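Side-chain contacts in acetoin utilization protein (Exiguobacterium sibiricum, PDB 2Q04), which probably transfers an acetyl group from acetyl-CoA to an acceptor, as members of the GNAT acetyltransferase family do, in a pathway named for acetoin utilization: residues N8-E13 and S120-A125; E13-P18 and R108-G113; E50-I55 and G61-A66. All blocks are in the same frame, centred on the assembly; numbering follows the deposited sequence.

Contact 1: N8-E13 and S120-A125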
ATOM      1  N   ASN A   8       9.758   7.960  10.411  1.00 56.81           N
ATOM      2  CA  ASN A   8       9.912   6.956  11.451  1.00 57.11           C
ATOM      3  C   ASN A   8      10.840   5.866  10.996  1.00 56.26           C
ATOM      4  O   ASN A   8      11.037   5.677   9.810  1.00 56.74           O
ATOM      5  CB  ASN A   8       8.555   6.380  11.835  1.00 57.43           C
ATOM      6  CG  ASN A   8       7.713   7.365  12.610  1.00 58.32           C
ATOM      7  OD1 ASN A   8       7.967   7.625  13.795  1.00 57.96           O
ATOM      8  ND2 ASN A   8       6.718   7.947  11.945  1.00 53.68           N
ATOM      9  N   HIS A   9      11.434   5.161  11.952  1.00 55.92           N
ATOM     10  CA  HIS A   9      12.431   4.152  11.648  1.00 55.29           C
ATOM     11  C   HIS A   9      12.443   3.038  12.677  1.00 54.95           C
ATOM     12  O   HIS A   9      12.386   3.289  13.869  1.00 54.53           O
ATOM     13  CB  HIS A   9      13.824   4.790  11.595  1.00 55.19           C
ATOM     14  CG  HIS A   9      14.942   3.797  11.620  1.00 54.66           C
ATOM     15  ND1 HIS A   9      15.417   3.243  12.787  1.00 52.55           N
ATOM     16  CD2 HIS A   9      15.651   3.225  10.618  1.00 54.71           C
ATOM     17  CE1 HIS A   9      16.366   2.371  12.503  1.00 53.79           C
ATOM     18  NE2 HIS A   9      16.531   2.347  11.194  1.00 52.93           N
ATOM     19  N   ARG A  10      12.538   1.804  12.198  1.00 55.04           N
ATOM     20  CA  ARG A  10      12.784   0.649  13.057  1.00 55.22           C
ATOM     21  C   ARG A  10      13.726  -0.308  12.320  1.00 55.41           C
ATOM     22  O   ARG A  10      13.711  -0.381  11.086  1.00 55.63           O
ATOM     23  CB  ARG A  10      11.474  -0.076  13.393  1.00 55.39           C
ATOM     24  CG  ARG A  10      10.455   0.755  14.186  1.00 56.09           C
ATOM     25  CD  ARG A  10      10.889   0.982  15.606  1.00 56.93           C
ATOM     26  NE  ARG A  10       9.807   1.549  16.423  1.00 58.23           N
ATOM     27  CZ  ARG A  10       9.482   2.851  16.467  1.00 57.54           C
ATOM     28  NH1 ARG A  10      10.138   3.740  15.728  1.00 57.93           N
ATOM     29  NH2 ARG A  10       8.486   3.263  17.251  1.00 58.39           N
ATOM     30  N   THR A  11      14.571  -1.000  13.071  1.00 55.06           N
ATOM     31  CA  THR A  11      15.434  -2.017  12.501  1.00 54.67           C
ATOM     32  C   THR A  11      14.808  -3.383  12.708  1.00 54.97           C
ATOM     33  O   THR A  11      14.523  -3.776  13.825  1.00 55.69           O
ATOM     34  CB  THR A  11      16.818  -2.000  13.140  1.00 55.06           C
ATOM     35  OG1 THR A  11      17.463  -0.754  12.850  1.00 53.88           O
ATOM     36  CG2 THR A  11      17.678  -3.154  12.606  1.00 53.87           C
ATOM     37  N   LEU A  12      14.550  -4.079  11.613  1.00 55.85           N
ATOM     38  CA  LEU A  12      13.973  -5.404  11.666  1.00 55.23           C
ATOM     39  C   LEU A  12      15.066  -6.414  11.433  1.00 55.87           C
ATOM     40  O   LEU A  12      15.837  -6.294  10.484  1.00 55.49           O
ATOM     41  CB  LEU A  12      12.877  -5.558  10.592  1.00 55.05           C
ATOM     42  CG  LEU A  12      12.145  -6.908  10.569  1.00 54.08           C
ATOM     43  CD1 LEU A  12      11.492  -7.186  11.909  1.00 56.87           C
ATOM     44  CD2 LEU A  12      11.117  -6.953   9.458  1.00 53.89           C
ATOM     45  N   GLU A  13      15.182  -7.372  12.335  1.00 56.51           N
ATOM     46  CA  GLU A  13      16.132  -8.445  12.167  1.00 57.38           C
ATOM     47  C   GLU A  13      15.512  -9.515  11.314  1.00 57.11           C
ATOM     48  O   GLU A  13      14.289  -9.703  11.332  1.00 57.54           O
ATOM     49  CB  GLU A  13      16.551  -9.011  13.521  1.00 57.59           C
ATOM     50  CG  GLU A  13      17.511  -8.083  14.308  1.00 58.32           C
ATOM     51  CD  GLU A  13      17.819  -8.602  15.687  1.00 59.73           C
ATOM     52  OE1 GLU A  13      16.903  -9.160  16.327  1.00 66.33           O
ATOM     53  OE2 GLU A  13      18.975  -8.444  16.146  1.00 64.13           O
ATOM     54  N   SER A 120       4.641   2.709   8.760  1.00 58.03           N
ATOM     55  CA  SER A 120       3.791   3.615   8.001  1.00 58.03           C
ATOM     56  C   SER A 120       2.715   4.269   8.889  1.00 58.39           C
ATOM     57  O   SER A 120       2.397   5.442   8.712  1.00 59.66           O
ATOM     58  CB  SER A 120       3.127   2.876   6.830  1.00 58.02           C
ATOM     59  OG  SER A 120       4.079   2.526   5.835  1.00 58.16           O
HETATM   60  N   MSE A 121       2.186   3.509   9.857  1.00 57.58           N
HETATM   61  CA  MSE A 121       1.092   4.000  10.721  1.00 57.05           C
HETATM   62  C   MSE A 121       1.592   4.688  11.996  1.00 56.31           C
HETATM   63  O   MSE A 121       0.791   5.184  12.784  1.00 55.03           O
HETATM   64  CB  MSE A 121       0.149   2.848  11.102  1.00 56.74           C
HETATM   65  CG  MSE A 121      -0.479   2.147   9.917  1.00 56.68           C
HETATM   66 SE   MSE A 121      -1.356   3.372   8.707  0.75 50.55          SE
HETATM   67  CE  MSE A 121      -1.560   2.227   7.246  1.00 56.44           C
ATOM     68  N   LEU A 122       2.913   4.726  12.189  1.00 56.84           N
ATOM     69  CA  LEU A 122       3.503   5.403  13.361  1.00 56.31           C
ATOM     70  C   LEU A 122       3.226   6.904  13.341  1.00 56.38           C
ATOM     71  O   LEU A 122       3.220   7.559  14.398  1.00 56.61           O
ATOM     72  CB  LEU A 122       5.012   5.159  13.431  1.00 56.16           C
ATOM     73  CG  LEU A 122       5.459   3.839  14.049  1.00 57.09           C
ATOM     74  CD1 LEU A 122       6.996   3.770  14.100  1.00 58.47           C
ATOM     75  CD2 LEU A 122       4.871   3.673  15.441  1.00 55.60           C
ATOM     76  N   ASP A 123       3.052   7.457  12.140  1.00 56.34           N
ATOM     77  CA  ASP A 123       2.719   8.867  11.983  1.00 56.40           C
ATOM     78  C   ASP A 123       1.256   9.102  12.395  1.00 56.54           C
ATOM     79  O   ASP A 123       0.332   8.556  11.765  1.00 57.61           O
ATOM     80  CB  ASP A 123       2.934   9.303  10.527  1.00 55.78           C
ATOM     81  CG  ASP A 123       2.877  10.823  10.349  1.00 57.02           C
ATOM     82  OD1 ASP A 123       2.335  11.512  11.229  1.00 57.39           O
ATOM     83  OD2 ASP A 123       3.384  11.319   9.327  1.00 57.05           O
ATOM     84  N   PRO A 124       1.035   9.923  13.452  1.00 55.96           N
ATOM     85  CA  PRO A 124      -0.332  10.210  13.907  1.00 55.69           C
ATOM     86  C   PRO A 124      -1.226  10.808  12.810  1.00 55.17           C
ATOM     87  O   PRO A 124      -2.443  10.840  12.965  1.00 54.80           O
ATOM     88  CB  PRO A 124      -0.126  11.230  15.033  1.00 55.44           C
ATOM     89  CG  PRO A 124       1.292  11.074  15.451  1.00 55.82           C
ATOM     90  CD  PRO A 124       2.049  10.631  14.265  1.00 55.87           C
ATOM     91  N   ALA A 125      -0.607  11.309  11.734  1.00 55.17           N
ATOM     92  CA  ALA A 125      -1.345  11.908  10.601  1.00 54.69           C
ATOM     93  C   ALA A 125      -2.178  10.890   9.871  1.00 53.90           C
ATOM     94  O   ALA A 125      -3.201  11.231   9.287  1.00 53.51           O
ATOM     95  CB  ALA A 125      -0.375  12.573   9.630  1.00 54.98           C
TER

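Contact 2: E13-P18 and R108-G113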
ATOM      1  N   GLU A  13      15.182  -7.372  12.335  1.00 56.51           N
ATOM      2  CA  GLU A  13      16.132  -8.445  12.167  1.00 57.38           C
ATOM      3  C   GLU A  13      15.512  -9.515  11.314  1.00 57.11           C
ATOM      4  O   GLU A  13      14.289  -9.703  11.332  1.00 57.54           O
ATOM      5  CB  GLU A  13      16.551  -9.011  13.521  1.00 57.59           C
ATOM      6  CG  GLU A  13      17.511  -8.083  14.308  1.00 58.32           C
ATOM      7  CD  GLU A  13      17.819  -8.602  15.687  1.00 59.73           C
ATOM      8  OE1 GLU A  13      16.903  -9.160  16.327  1.00 66.33           O
ATOM      9  OE2 GLU A  13      18.975  -8.444  16.146  1.00 64.13           O
ATOM     10  N   THR A  14      16.335 -10.149  10.481  1.00 56.83           N
ATOM     11  CA  THR A  14      15.875 -11.226   9.600  1.00 56.23           C
ATOM     12  C   THR A  14      16.966 -12.283   9.481  1.00 56.45           C
ATOM     13  O   THR A  14      18.053 -12.135  10.056  1.00 56.77           O
ATOM     14  CB  THR A  14      15.529 -10.698   8.154  1.00 55.32           C
ATOM     15  OG1 THR A  14      16.727 -10.528   7.402  1.00 54.13           O
ATOM     16  CG2 THR A  14      14.780  -9.380   8.210  1.00 55.08           C
ATOM     17  N   SER A  15      16.688 -13.332   8.716  1.00 56.81           N
ATOM     18  CA  SER A  15      17.675 -14.377   8.445  1.00 56.92           C
ATOM     19  C   SER A  15      18.778 -13.846   7.520  1.00 57.29           C
ATOM     20  O   SER A  15      19.844 -14.435   7.416  1.00 57.52           O
ATOM     21  CB  SER A  15      16.992 -15.588   7.809  1.00 56.83           C
ATOM     22  OG  SER A  15      16.147 -15.191   6.743  1.00 55.92           O
ATOM     23  N   LEU A  16      18.480 -12.754   6.823  1.00 58.23           N
ATOM     24  CA  LEU A  16      19.456 -12.076   5.972  1.00 58.58           C
ATOM     25  C   LEU A  16      19.813 -10.707   6.570  1.00 58.50           C
ATOM     26  O   LEU A  16      20.713 -10.026   6.086  1.00 56.99           O
ATOM     27  CB  LEU A  16      18.856 -11.866   4.574  1.00 58.61           C
ATOM     28  CG  LEU A  16      18.177 -13.087   3.947  1.00 58.13           C
ATOM     29  CD1 LEU A  16      17.530 -12.709   2.650  1.00 58.22           C
ATOM     30  CD2 LEU A  16      19.180 -14.216   3.738  1.00 58.34           C
ATOM     31  N   GLY A  17      19.120 -10.349   7.659  1.00 59.24           N
ATOM     32  CA  GLY A  17      19.066  -8.970   8.152  1.00 58.39           C
ATOM     33  C   GLY A  17      20.328  -8.508   8.783  1.00 57.99           C
ATOM     34  O   GLY A  17      21.330  -9.188   8.709  1.00 59.05           O
ATOM     35  N   PRO A  18      20.278  -7.355   9.472  1.00 56.90           N
ATOM     36  CA  PRO A  18      19.063  -6.573   9.748  1.00 55.98           C
ATOM     37  C   PRO A  18      18.614  -5.688   8.588  1.00 54.35           C
ATOM     38  O   PRO A  18      19.419  -5.305   7.746  1.00 53.45           O
ATOM     39  CB  PRO A  18      19.471  -5.701  10.955  1.00 56.71           C
ATOM     40  CG  PRO A  18      20.981  -5.964  11.170  1.00 56.95           C
ATOM     41  CD  PRO A  18      21.478  -6.698   9.995  1.00 56.45           C
ATOM     42  N   ARG A 108      10.849 -13.040   1.742  1.00 60.23           N
ATOM     43  CA  ARG A 108       9.508 -13.454   2.110  1.00 60.93           C
ATOM     44  C   ARG A 108       9.555 -14.311   3.362  1.00 60.75           C
ATOM     45  O   ARG A 108      10.503 -15.067   3.566  1.00 60.42           O
ATOM     46  CB  ARG A 108       8.855 -14.234   0.965  1.00 61.65           C
ATOM     47  N   GLY A 109       8.547 -14.155   4.221  1.00 60.93           N
ATOM     48  CA  GLY A 109       8.451 -14.943   5.464  1.00 60.56           C
ATOM     49  C   GLY A 109       9.185 -14.317   6.653  1.00 60.52           C
ATOM     50  O   GLY A 109       9.185 -14.878   7.752  1.00 60.61           O
ATOM     51  N   GLN A 110       9.801 -13.148   6.431  1.00 60.04           N
ATOM     52  CA  GLN A 110      10.543 -12.453   7.485  1.00 59.54           C
ATOM     53  C   GLN A 110       9.713 -11.301   8.083  1.00 59.95           C
ATOM     54  O   GLN A 110      10.237 -10.466   8.828  1.00 60.45           O
ATOM     55  CB  GLN A 110      11.860 -11.920   6.936  1.00 59.06           C
ATOM     56  CG  GLN A 110      12.784 -12.999   6.389  1.00 58.30           C
ATOM     57  CD  GLN A 110      13.185 -14.037   7.446  1.00 59.48           C
ATOM     58  OE1 GLN A 110      13.223 -15.231   7.170  1.00 63.18           O
ATOM     59  NE2 GLN A 110      13.468 -13.573   8.661  1.00 55.33           N
ATOM     60  N   GLN A 111       8.421 -11.268   7.741  1.00 59.42           N
ATOM     61  CA  GLN A 111       7.473 -10.294   8.311  1.00 59.09           C
ATOM     62  C   GLN A 111       7.848  -8.837   8.011  1.00 57.80           C
ATOM     63  O   GLN A 111       7.564  -7.929   8.803  1.00 58.30           O
ATOM     64  CB  GLN A 111       7.320 -10.516   9.822  1.00 59.30           C
ATOM     65  CG  GLN A 111       6.908 -11.947  10.178  1.00 62.49           C
ATOM     66  CD  GLN A 111       6.275 -12.052  11.548  1.00 65.81           C
ATOM     67  OE1 GLN A 111       6.832 -11.582  12.544  1.00 72.16           O
ATOM     68  NE2 GLN A 111       5.121 -12.687  11.612  1.00 68.36           N
ATOM     69  N   ILE A 112       8.413  -8.613   6.840  1.00 56.47           N
ATOM     70  CA  ILE A 112       8.781  -7.276   6.424  1.00 56.59           C
ATOM     71  C   ILE A 112       7.552  -6.450   6.089  1.00 57.11           C
ATOM     72  O   ILE A 112       7.476  -5.273   6.445  1.00 57.04           O
ATOM     73  CB  ILE A 112       9.739  -7.309   5.223  1.00 56.39           C
ATOM     74  CG1 ILE A 112      11.126  -7.789   5.694  1.00 57.11           C
ATOM     75  CG2 ILE A 112       9.832  -5.912   4.561  1.00 53.85           C
ATOM     76  CD1 ILE A 112      12.121  -7.960   4.605  1.00 58.26           C
ATOM     77  N   GLY A 113       6.582  -7.073   5.406  1.00 57.28           N
ATOM     78  CA  GLY A 113       5.326  -6.403   5.066  1.00 56.92           C
ATOM     79  C   GLY A 113       4.645  -5.847   6.295  1.00 56.47           C
ATOM     80  O   GLY A 113       4.261  -4.686   6.325  1.00 54.78           O
TER
HETATM   81  O   HOH W   1      11.876 -10.717  11.015  1.00 51.36           O

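Contact 3: E50-I55 and G61-A66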
ATOM      1  N   GLU A  50      11.860   4.968 -10.538  1.00 58.19           N
ATOM      2  CA  GLU A  50      11.415   6.285 -10.985  1.00 57.77           C
ATOM      3  C   GLU A  50       9.971   6.572 -10.524  1.00 57.54           C
ATOM      4  O   GLU A  50       9.615   7.713 -10.257  1.00 57.78           O
ATOM      5  CB  GLU A  50      11.516   6.364 -12.512  1.00 57.42           C
ATOM      6  CG  GLU A  50      10.907   7.595 -13.137  1.00 56.03           C
ATOM      7  CD  GLU A  50      11.119   7.632 -14.654  1.00 57.03           C
ATOM      8  OE1 GLU A  50      12.267   7.901 -15.087  1.00 51.09           O
ATOM      9  OE2 GLU A  50      10.139   7.382 -15.407  1.00 47.53           O
ATOM     10  N   ALA A  51       9.158   5.522 -10.428  1.00 56.83           N
ATOM     11  CA  ALA A  51       7.780   5.654  -9.957  1.00 57.35           C
ATOM     12  C   ALA A  51       7.716   5.954  -8.453  1.00 57.58           C
ATOM     13  O   ALA A  51       6.850   6.692  -8.002  1.00 57.94           O
ATOM     14  CB  ALA A  51       6.989   4.385 -10.272  1.00 57.53           C
ATOM     15  N   LEU A  52       8.608   5.340  -7.681  1.00 57.73           N
ATOM     16  CA  LEU A  52       8.645   5.563  -6.225  1.00 57.31           C
ATOM     17  C   LEU A  52       9.122   6.972  -5.924  1.00 56.61           C
ATOM     18  O   LEU A  52       8.575   7.650  -5.049  1.00 56.98           O
ATOM     19  CB  LEU A  52       9.575   4.545  -5.543  1.00 57.41           C
ATOM     20  CG  LEU A  52       9.204   3.059  -5.699  1.00 59.69           C
ATOM     21  CD1 LEU A  52      10.267   2.175  -5.037  1.00 60.96           C
ATOM     22  CD2 LEU A  52       7.812   2.760  -5.129  1.00 59.91           C
ATOM     23  N   VAL A  53      10.148   7.406  -6.649  1.00 55.63           N
ATOM     24  CA  VAL A  53      10.683   8.744  -6.494  1.00 55.52           C
ATOM     25  C   VAL A  53       9.599   9.785  -6.779  1.00 56.06           C
ATOM     26  O   VAL A  53       9.431  10.741  -6.019  1.00 56.24           O
ATOM     27  CB  VAL A  53      11.888   8.981  -7.448  1.00 55.04           C
ATOM     28  CG1 VAL A  53      12.273  10.445  -7.469  1.00 55.93           C
ATOM     29  CG2 VAL A  53      13.086   8.116  -7.030  1.00 53.13           C
ATOM     30  N   GLU A  54       8.853   9.577  -7.864  1.00 56.19           N
ATOM     31  CA  GLU A  54       7.790  10.495  -8.260  1.00 55.94           C
ATOM     32  C   GLU A  54       6.702  10.575  -7.223  1.00 55.36           C
ATOM     33  O   GLU A  54       6.203  11.643  -6.934  1.00 55.93           O
ATOM     34  CB  GLU A  54       7.194  10.071  -9.586  1.00 56.52           C
ATOM     35  CG  GLU A  54       8.025  10.480 -10.784  1.00 59.45           C
ATOM     36  CD  GLU A  54       7.462   9.970 -12.080  1.00 59.33           C
ATOM     37  OE1 GLU A  54       6.499   9.165 -12.040  1.00 60.22           O
ATOM     38  OE2 GLU A  54       7.980  10.369 -13.148  1.00 62.11           O
ATOM     39  N   ILE A  55       6.308   9.433  -6.692  1.00 54.79           N
ATOM     40  CA  ILE A  55       5.302   9.398  -5.649  1.00 55.20           C
ATOM     41  C   ILE A  55       5.771  10.193  -4.425  1.00 55.66           C
ATOM     42  O   ILE A  55       5.022  11.005  -3.885  1.00 55.52           O
ATOM     43  CB  ILE A  55       4.977   7.946  -5.228  1.00 55.51           C
ATOM     44  CG1 ILE A  55       4.180   7.236  -6.336  1.00 54.89           C
ATOM     45  CG2 ILE A  55       4.186   7.933  -3.921  1.00 56.22           C
ATOM     46  CD1 ILE A  55       4.020   5.717  -6.118  1.00 55.07           C
ATOM     47  N   GLY A  61       2.160  12.259  -1.087  1.00 55.95           N
ATOM     48  CA  GLY A  61       2.890  10.999  -1.320  1.00 56.00           C
ATOM     49  C   GLY A  61       3.802  10.559  -0.176  1.00 56.14           C
ATOM     50  O   GLY A  61       4.494  11.370   0.420  1.00 56.97           O
ATOM     51  N   ARG A  62       3.799   9.251   0.106  1.00 56.09           N
ATOM     52  CA  ARG A  62       4.660   8.664   1.133  1.00 55.57           C
ATOM     53  C   ARG A  62       5.225   7.339   0.658  1.00 56.20           C
ATOM     54  O   ARG A  62       4.473   6.423   0.264  1.00 55.84           O
ATOM     55  CB  ARG A  62       3.880   8.430   2.422  1.00 55.34           C
ATOM     56  CG  ARG A  62       3.290   9.652   2.993  1.00 56.00           C
ATOM     57  CD  ARG A  62       2.722   9.402   4.336  1.00 55.84           C
ATOM     58  NE  ARG A  62       2.295  10.648   4.961  1.00 60.55           N
ATOM     59  CZ  ARG A  62       2.180  10.838   6.277  1.00 60.34           C
ATOM     60  NH1 ARG A  62       2.487   9.863   7.128  1.00 60.93           N
ATOM     61  NH2 ARG A  62       1.788  12.019   6.744  1.00 59.17           N
ATOM     62  N   ILE A  63       6.546   7.218   0.726  1.00 56.79           N
ATOM     63  CA  ILE A  63       7.227   5.974   0.397  1.00 56.58           C
ATOM     64  C   ILE A  63       8.008   5.490   1.624  1.00 56.05           C
ATOM     65  O   ILE A  63       8.940   6.134   2.062  1.00 56.45           O
ATOM     66  CB  ILE A  63       8.221   6.163  -0.792  1.00 56.80           C
ATOM     67  CG1 ILE A  63       7.480   6.644  -2.066  1.00 57.35           C
ATOM     68  CG2 ILE A  63       8.993   4.859  -1.065  1.00 58.39           C
ATOM     69  CD1 ILE A  63       6.528   5.616  -2.671  1.00 56.77           C
ATOM     70  N   ILE A  64       7.551   4.400   2.214  1.00 56.37           N
ATOM     71  CA  ILE A  64       8.272   3.753   3.289  1.00 56.37           C
ATOM     72  C   ILE A  64       9.003   2.556   2.686  1.00 56.62           C
ATOM     73  O   ILE A  64       8.432   1.815   1.871  1.00 57.00           O
ATOM     74  CB  ILE A  64       7.308   3.286   4.435  1.00 56.35           C
ATOM     75  CG1 ILE A  64       6.810   4.498   5.248  1.00 55.88           C
ATOM     76  CG2 ILE A  64       8.015   2.292   5.370  1.00 56.66           C
ATOM     77  CD1 ILE A  64       5.944   5.473   4.460  1.00 56.86           C
ATOM     78  N   ILE A  65      10.273   2.384   3.063  1.00 56.48           N
ATOM     79  CA  ILE A  65      11.133   1.371   2.433  1.00 56.05           C
ATOM     80  C   ILE A  65      11.716   0.386   3.431  1.00 55.24           C
ATOM     81  O   ILE A  65      11.893   0.709   4.594  1.00 55.73           O
ATOM     82  CB  ILE A  65      12.301   2.030   1.687  1.00 56.36           C
ATOM     83  CG1 ILE A  65      13.202   2.816   2.674  1.00 56.24           C
ATOM     84  CG2 ILE A  65      11.775   2.943   0.586  1.00 55.77           C
ATOM     85  CD1 ILE A  65      14.449   3.360   2.051  1.00 55.37           C
ATOM     86  N   ALA A  66      11.942  -0.842   2.964  1.00 54.86           N
ATOM     87  CA  ALA A  66      12.734  -1.825   3.691  1.00 54.61           C
ATOM     88  C   ALA A  66      14.072  -1.868   2.990  1.00 54.67           C
ATOM     89  O   ALA A  66      14.142  -2.160   1.795  1.00 52.77           O
ATOM     90  CB  ALA A  66      12.078  -3.169   3.664  1.00 54.19           C
TER

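Contact 1: N8-E13 and S120-A125
Asn8 and Leu122 mark the closest backbone approach, their CA atoms 6.9 Å apart, where the first residue of strand 8-12 meets the chain as helix 112-121 gives out. No hydrogen bond joins the two segments, and the contact rests on one leucine placed against two polar side chains. Asn8 lays the carbon of its amide group against the stem of Leu122, with CG 3.6 Å from Leu122 CB. Its nitrogen ND2 is held by the side chain of Gln6.

Arg10, two residues along the strand and on the same side, reaches back over the leucine. Its chain bends at CB-CG (chi2 -71°), which brings the guanidinium round so that Leu122 CD1 lies 3.3 Å from its plane, displaced toward the rim. Rotation of the group is restrained by NH1, which donates to His9 O at 3.0 Å and 167°; that oxygen lies in the guanidinium plane. Beyond the leucine, Asp123 OD1 accepts from Ala125 N at 3.0 Å, an Asx turn, while OD2 accepts from Gln6 N and forms a salt bridge with Arg62. The whole is a partly buried junction between an N-terminal strand of the GNAT-like sheet and the chain following helix 112-121.

Contact 2: E13-P18 and R108-G113
Thr14 and Gln110 form the close-packed part of this surface contact, their CA atoms 5.9 Å apart and their side chains crossing at about a right angle. Gln110 bends at CB-CG (chi2 -60°), which folds the chain over the threonine: CG comes 4.0 Å from Thr14 CB, and CB comes 4.1 Å from Thr14 CG2. An alanine in place of Gln110 would take away CG and the amide, and Thr14 CB would probably lose its cover on this side. Thr14 takes part in a turn: OG1 accepts from Leu16 N at 2.9 Å, an ST turn, while Thr14 O accepts from Gly17 N.

Away from this patch the contact loosens. Exposed Ser15 meets the amide end of Gln110 on the solvent side, and toward Glu13 the backbones are joined through one water, which donates to Glu13 O at 2.6 Å and to Gln110 O at 2.7 Å. The segment leading into helix 112-121 probably corresponds to the pyrophosphate-binding loop of GNAT relatives. Two carbonyl oxygens cannot bond each other directly, so the shared water supplies the missing donors, which implies a hydrated polar fastening between the turn and that segment.

Contact 3: E50-I55 and G61-A66
Leu52 and Ile55 of helix 45-56 pack on Ile63 of strand 62-68, a helix-on-sheet layer of the alpha/beta GNAT fold. The short segments run at 128° to each other, with axes 8.0 Å apart at closest approach, and the chain passes from one to the other through five intervening residues.

The apolar part centres on Ile63, whose CA-CB bond points toward the helix and whose chain is bent at CB-CG1 (chi2 -67°). Its terminal CD1 enters between the two helix residues, 3.5 Å from Ile55 CG2 and 4.0 Å from Leu52 CD2. Both pairs of side chains cross at about a right angle, with CD1 lying against CB and CG2 of Ile55 but meeting only CD2 of the Leu52 side chain. Leu30 of helix 27-30 and Thr77 of strand 71-79 also pack on Ile63, and Ile63 and Leu52 are buried.

Carbon-to-oxygen contacts make up a second class. Ile63 CG1 rests 3.3 Å from Leu52 O, bringing the strand side chain right up to the helix backbone.

The charge of Arg62 is turned off the helix: its CA-CB bond points away, and its guanidinium is paired with Asp123.

Where the helix comes nearest the start of the strand, Gly61 CA donates a straight CA-H...O contact to Ile55 O (3.3 Å, 168° at the hydrogen); a CB on this residue would lie only 1.8 Å from that oxygen.

How the contacts relate
The three contacts run from core to surface. Contact 3 is buried and almost wholly apolar, contact 1 is partly buried and mixes a leucine with polar groups, and contact 2 lies at the surface and combines side-chain packing with a water bridge. Contacts 1 and 2 share Glu13 and meet helix 112-121 at its opposite ends, with Leu12 packing on the carbonyl oxygens of Gln110 and Gln111. Contact 3 places helix 45-56 on one face of the sheet, while Ile64 and Ala66 on the other face pack against helix 112-121. The Arg62-Asp123 pair joins contacts 1 and 3; contacts 2 and 3 touch through Ile112 and Ala66.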